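Local coordinates for protein TqaA (Penicillium aethiopicum, PDB 5DLK) that probably cyclises a fungal nonribosomal peptide, the piece described here, a mutant form, being the terminal condensation-like domain of the synthetase, at residues A289-F294 and L386-Q391; V422-E427 and T450-N455. One frame throughout, in Å; residues are numbered along the deposited sequence.

Contact 1: residues A289-F294 and L386-Q391; sequences AATALF and LIVQHQ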
# COMPACT_ATOMS: atom_id res chain seq x y z
N ALA A 289 7.01 1.23 -19.12
CA ALA A 289 7.83 1.42 -20.32
C ALA A 289 7.95 2.89 -20.66
O ALA A 289 9.01 3.36 -21.05
CB ALA A 289 7.26 0.67 -21.51
N ALA A 290 6.84 3.63 -20.51
CA ALA A 290 6.88 5.06 -20.79
C ALA A 290 7.85 5.77 -19.84
O ALA A 290 8.63 6.65 -20.24
CB ALA A 290 5.45 5.67 -20.67
N THR A 291 7.80 5.37 -18.57
CA THR A 291 8.69 5.92 -17.56
C THR A 291 10.16 5.60 -17.90
O THR A 291 11.05 6.45 -17.73
CB THR A 291 8.32 5.39 -16.17
OG1 THR A 291 6.97 5.79 -15.87
CG2 THR A 291 9.27 5.96 -15.11
N ALA A 292 10.41 4.38 -18.37
CA ALA A 292 11.78 3.99 -18.73
C ALA A 292 12.32 4.82 -19.88
O ALA A 292 13.49 5.22 -19.86
CB ALA A 292 11.85 2.51 -19.08
N LEU A 293 11.49 5.07 -20.87
CA LEU A 293 11.93 5.87 -22.01
C LEU A 293 12.23 7.30 -21.57
O LEU A 293 13.22 7.90 -22.01
CB LEU A 293 10.89 5.87 -23.14
CG LEU A 293 11.38 6.62 -24.37
CD1 LEU A 293 12.64 5.98 -24.96
CD2 LEU A 293 10.27 6.67 -25.40
N PHE A 294 11.34 7.85 -20.74
CA PHE A 294 11.51 9.18 -20.17
C PHE A 294 12.87 9.27 -19.47
O PHE A 294 13.65 10.22 -19.69
CB PHE A 294 10.36 9.50 -19.20
CG PHE A 294 10.53 10.81 -18.45
CD1 PHE A 294 10.05 11.99 -18.98
CD2 PHE A 294 11.15 10.84 -17.20
CE1 PHE A 294 10.20 13.21 -18.28
CE2 PHE A 294 11.31 12.03 -16.51
CZ PHE A 294 10.83 13.21 -17.06
N LEU A 386 12.50 7.04 -7.29
CA LEU A 386 11.30 7.11 -8.11
C LEU A 386 10.57 5.79 -8.01
O LEU A 386 11.18 4.72 -8.17
CB LEU A 386 11.64 7.40 -9.58
CG LEU A 386 10.43 7.39 -10.51
CD1 LEU A 386 9.56 8.61 -10.26
CD2 LEU A 386 10.89 7.34 -11.98
N ILE A 387 9.28 5.84 -7.69
CA ILE A 387 8.51 4.61 -7.58
C ILE A 387 7.25 4.73 -8.42
O ILE A 387 6.45 5.65 -8.24
CB ILE A 387 8.12 4.30 -6.12
CG1 ILE A 387 9.36 4.30 -5.23
CG2 ILE A 387 7.32 2.97 -6.05
CD1 ILE A 387 9.09 3.98 -3.77
N VAL A 388 7.07 3.78 -9.33
CA VAL A 388 5.91 3.74 -10.20
C VAL A 388 4.93 2.68 -9.70
O VAL A 388 5.30 1.50 -9.53
CB VAL A 388 6.29 3.45 -11.63
CG1 VAL A 388 5.05 3.30 -12.51
CG2 VAL A 388 7.22 4.57 -12.14
N GLN A 389 3.70 3.10 -9.45
CA GLN A 389 2.68 2.20 -8.91
C GLN A 389 1.43 2.26 -9.78
O GLN A 389 0.68 3.25 -9.74
CB GLN A 389 2.32 2.58 -7.48
CG GLN A 389 1.31 1.62 -6.83
CD GLN A 389 1.25 1.78 -5.32
OE1 GLN A 389 2.28 1.94 -4.64
NE2 GLN A 389 0.04 1.73 -4.77
N HIS A 390 1.19 1.21 -10.56
CA HIS A 390 -0.04 1.12 -11.34
C HIS A 390 -1.13 0.48 -10.49
O HIS A 390 -0.94 -0.59 -9.92
CB HIS A 390 0.14 0.31 -12.62
CG HIS A 390 -1.14 0.19 -13.39
ND1 HIS A 390 -1.80 1.29 -13.88
CD2 HIS A 390 -1.92 -0.88 -13.65
CE1 HIS A 390 -2.92 0.90 -14.47
NE2 HIS A 390 -3.01 -0.41 -14.35
N GLN A 391 -2.27 1.15 -10.40
CA GLN A 391 -3.34 0.72 -9.50
C GLN A 391 -4.30 -0.24 -10.18
O GLN A 391 -5.42 0.15 -10.50
CB GLN A 391 -4.10 1.94 -8.97
CG GLN A 391 -3.21 3.00 -8.33
CD GLN A 391 -2.75 2.65 -6.93
OE1 GLN A 391 -2.29 1.54 -6.66
NE2 GLN A 391 -2.85 3.61 -6.03
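Thr291, on the inner side of its helix, meets Leu386 and Val388 of the strand beneath it mainly through its methyl CG2. This atom lies 3.8 Å from Leu386 CD2, the two side chains reaching toward each other tip to tip, and 3.9 Å from Val388 CG2, past which the threonine slides in the opposite direction. Leu386 and Val388 are two positions apart in the strand and so project from the same face of the sheet. With chi1 of Thr291 at -60°, CG2 stands anti to the backbone N and OG1 beside it; the hydroxyl can then bond to Val287 O one turn earlier in the helix. That bond satisfies the buried oxygen within its own helix, and the same OG1 also lies 3.9 Å from Val388 CG2, a van der Waals contact. Hydrogen bonds across the contact are absent, and the nearest CA atoms, those of Thr291 and Val388, are 8.2 Å apart.

Gln389 leaves by the other face. Its NE2 gives a nearly straight bond (173°) to Gln391 OE1 at 3.0 Å, and its OE1 bonds to Thr309 OG1, so both ends of this amide are held.

The side chain of Val388 is about 10 Å from that of Asn392, which binds phosphopantetheine in another crystal structure of this protein; the ligand is absent here. The contact is helix-on-sheet packing, helix 283-299 lying on one face of the six-stranded mixed sheet of the condensation domain's C-terminal lobe. Phe306 of strand 303-310 touches both Thr291 and Val388, while helix 446-465 packs beside helix 283-299, with Ile459 and Ile460 against Ala290.

Contact 2: residues V422-E427 and T450-N455; sequences VWIFTE and TELANN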
# COMPACT_ATOMS: atom_id res chain seq x y z
N VAL A 422 9.95 10.39 -5.40
CA VAL A 422 8.84 10.81 -6.24
C VAL A 422 8.01 9.57 -6.52
O VAL A 422 8.55 8.51 -6.85
CB VAL A 422 9.32 11.44 -7.57
CG1 VAL A 422 8.14 11.68 -8.53
CG2 VAL A 422 10.07 12.73 -7.29
N TRP A 423 6.69 9.67 -6.30
CA TRP A 423 5.75 8.63 -6.68
C TRP A 423 5.01 8.97 -7.95
O TRP A 423 4.57 10.11 -8.13
CB TRP A 423 4.71 8.41 -5.55
CG TRP A 423 5.28 7.99 -4.26
CD1 TRP A 423 5.85 8.80 -3.31
CD2 TRP A 423 5.35 6.66 -3.75
NE1 TRP A 423 6.26 8.04 -2.23
CE2 TRP A 423 5.97 6.72 -2.49
CE3 TRP A 423 4.97 5.41 -4.24
CZ2 TRP A 423 6.20 5.58 -1.70
CZ3 TRP A 423 5.18 4.28 -3.45
CH2 TRP A 423 5.80 4.37 -2.20
N ILE A 424 4.86 7.98 -8.83
CA ILE A 424 3.94 8.10 -9.96
C ILE A 424 2.89 7.02 -9.82
O ILE A 424 3.20 5.85 -9.91
CB ILE A 424 4.64 7.94 -11.32
CG1 ILE A 424 5.67 9.06 -11.53
CG2 ILE A 424 3.59 7.95 -12.45
CD1 ILE A 424 6.51 8.91 -12.79
N PHE A 425 1.65 7.42 -9.55
CA PHE A 425 0.55 6.47 -9.50
C PHE A 425 -0.27 6.58 -10.78
O PHE A 425 -0.44 7.68 -11.31
CB PHE A 425 -0.38 6.74 -8.31
CG PHE A 425 0.29 6.70 -6.97
CD1 PHE A 425 0.47 5.50 -6.30
CD2 PHE A 425 0.71 7.88 -6.36
CE1 PHE A 425 1.08 5.48 -5.03
CE2 PHE A 425 1.30 7.86 -5.10
CZ PHE A 425 1.48 6.66 -4.44
N THR A 426 -0.80 5.47 -11.27
CA THR A 426 -1.71 5.52 -12.43
C THR A 426 -2.99 4.78 -12.08
O THR A 426 -2.95 3.66 -11.61
CB THR A 426 -1.08 4.93 -13.71
OG1 THR A 426 -0.42 3.69 -13.40
CG2 THR A 426 -0.07 5.88 -14.31
N GLU A 427 -4.14 5.44 -12.28
CA GLU A 427 -5.43 4.85 -11.95
C GLU A 427 -6.24 4.67 -13.23
O GLU A 427 -6.52 5.66 -13.91
CB GLU A 427 -6.22 5.73 -10.98
CG GLU A 427 -5.75 5.65 -9.55
CD GLU A 427 -6.67 6.38 -8.59
OE1 GLU A 427 -7.56 7.12 -9.06
OE2 GLU A 427 -6.48 6.21 -7.37
N THR A 450 4.04 19.10 -12.86
CA THR A 450 3.07 19.20 -13.95
C THR A 450 3.74 18.70 -15.22
O THR A 450 3.13 17.98 -16.01
CB THR A 450 2.53 20.66 -14.14
OG1 THR A 450 1.72 21.04 -13.01
CG2 THR A 450 1.65 20.75 -15.37
N GLU A 451 5.01 19.07 -15.42
CA GLU A 451 5.73 18.66 -16.63
C GLU A 451 5.97 17.16 -16.63
O GLU A 451 5.85 16.51 -17.67
CB GLU A 451 7.06 19.40 -16.77
CG GLU A 451 7.80 19.11 -18.08
CD GLU A 451 7.05 19.55 -19.36
OE1 GLU A 451 6.02 20.25 -19.26
OE2 GLU A 451 7.50 19.20 -20.47
N LEU A 452 6.31 16.61 -15.47
CA LEU A 452 6.49 15.17 -15.35
C LEU A 452 5.20 14.43 -15.70
O LEU A 452 5.21 13.50 -16.50
CB LEU A 452 6.94 14.79 -13.94
CG LEU A 452 7.13 13.29 -13.73
CD1 LEU A 452 8.19 12.71 -14.65
CD2 LEU A 452 7.43 13.01 -12.25
N ALA A 453 4.08 14.84 -15.11
CA ALA A 453 2.81 14.16 -15.39
C ALA A 453 2.43 14.30 -16.87
O ALA A 453 1.92 13.36 -17.48
CB ALA A 453 1.68 14.72 -14.48
N ASN A 454 2.68 15.48 -17.43
CA ASN A 454 2.41 15.72 -18.85
C ASN A 454 3.25 14.85 -19.77
O ASN A 454 2.74 14.26 -20.71
CB ASN A 454 2.65 17.19 -19.18
CG ASN A 454 1.48 18.07 -18.75
OD1 ASN A 454 0.40 17.57 -18.44
ND2 ASN A 454 1.71 19.38 -18.71
N ASN A 455 4.55 14.81 -19.51
CA ASN A 455 5.47 14.03 -20.36
C ASN A 455 5.17 12.53 -20.32
O ASN A 455 5.10 11.87 -21.36
CB ASN A 455 6.92 14.25 -19.94
CG ASN A 455 7.43 15.65 -20.22
OD1 ASN A 455 8.48 16.04 -19.70
ND2 ASN A 455 6.68 16.43 -21.01
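The 2.8 Å bond from Asn455 N to Glu451 O closes the helical turn from which Leu452 leans onto Val422 and Ile424. This is helix-on-sheet packing in the C-terminal lobe of a condensation domain, which has the fold of the CoA-dependent acyltransferases. The same turn carries a second bond farther out: Asn455 ND2 gives a hydrogen to Glu451 OE2 at 2.9 Å. It is less than straight, at 148°, and meets the carboxylate from well above its plane, with the oxygen somewhat tilted from the amide plane of Asn455. Glu451 is exposed, so this side-chain bond spans one turn on the outer surface of the helix.

Across the contact everything is apolar and rests on one methyl of Leu452. CD2 faces Val422 CG1 at 4.0 Å, tip to tip, and Ile424 CD1 at 4.2 Å. Leu452 holds CG anti to its backbone N (chi1 179°), which extends the side chain from the helix toward the strand, while an extended chi2 of 174° carries Ile424 CD1 out to the leucine. Val422 and Ile424 alternate with Trp423 and Phe425, whose rings lie on the other face of the sheet. The contact is modest, with 93 Å² buried in all, and Val437 of the adjoining strand 433-440 also touches Leu452.

Farther round the helix, Lys270 of the edge strand 265-272 is touched by Ala453 and Asn454. On the opposite face of the sheet, Trp423 meets Phe330 and Phe416 edge-to-face, and its indole nitrogen NE1 is hydrogen-bonded to Glu421 OE2.

Overall arrangement
Following the chain from the N terminus, past its N-terminal half, helix 283-299 is the first element to take part and leads into strand 303-310; with 91 residues between, segment 386-391 follows segment 289-294 in the strand beside 303-310 and closes contact 1. The chain then visits the other large sheet through strand 407-415, comes back as strand 422-428, turns into strand 433-440 and reaches helix 446-465, which closes contact 2. The loops follow in series, neither nested nor crossing. Strands 386-390 and 422-428 are parallel neighbours, joined by a Gln389 N to Ile424 O bond of 2.8 Å. Above them, Phe294 CZ packs 3.6 Å from Leu452 CD1, bringing both helices together over one face.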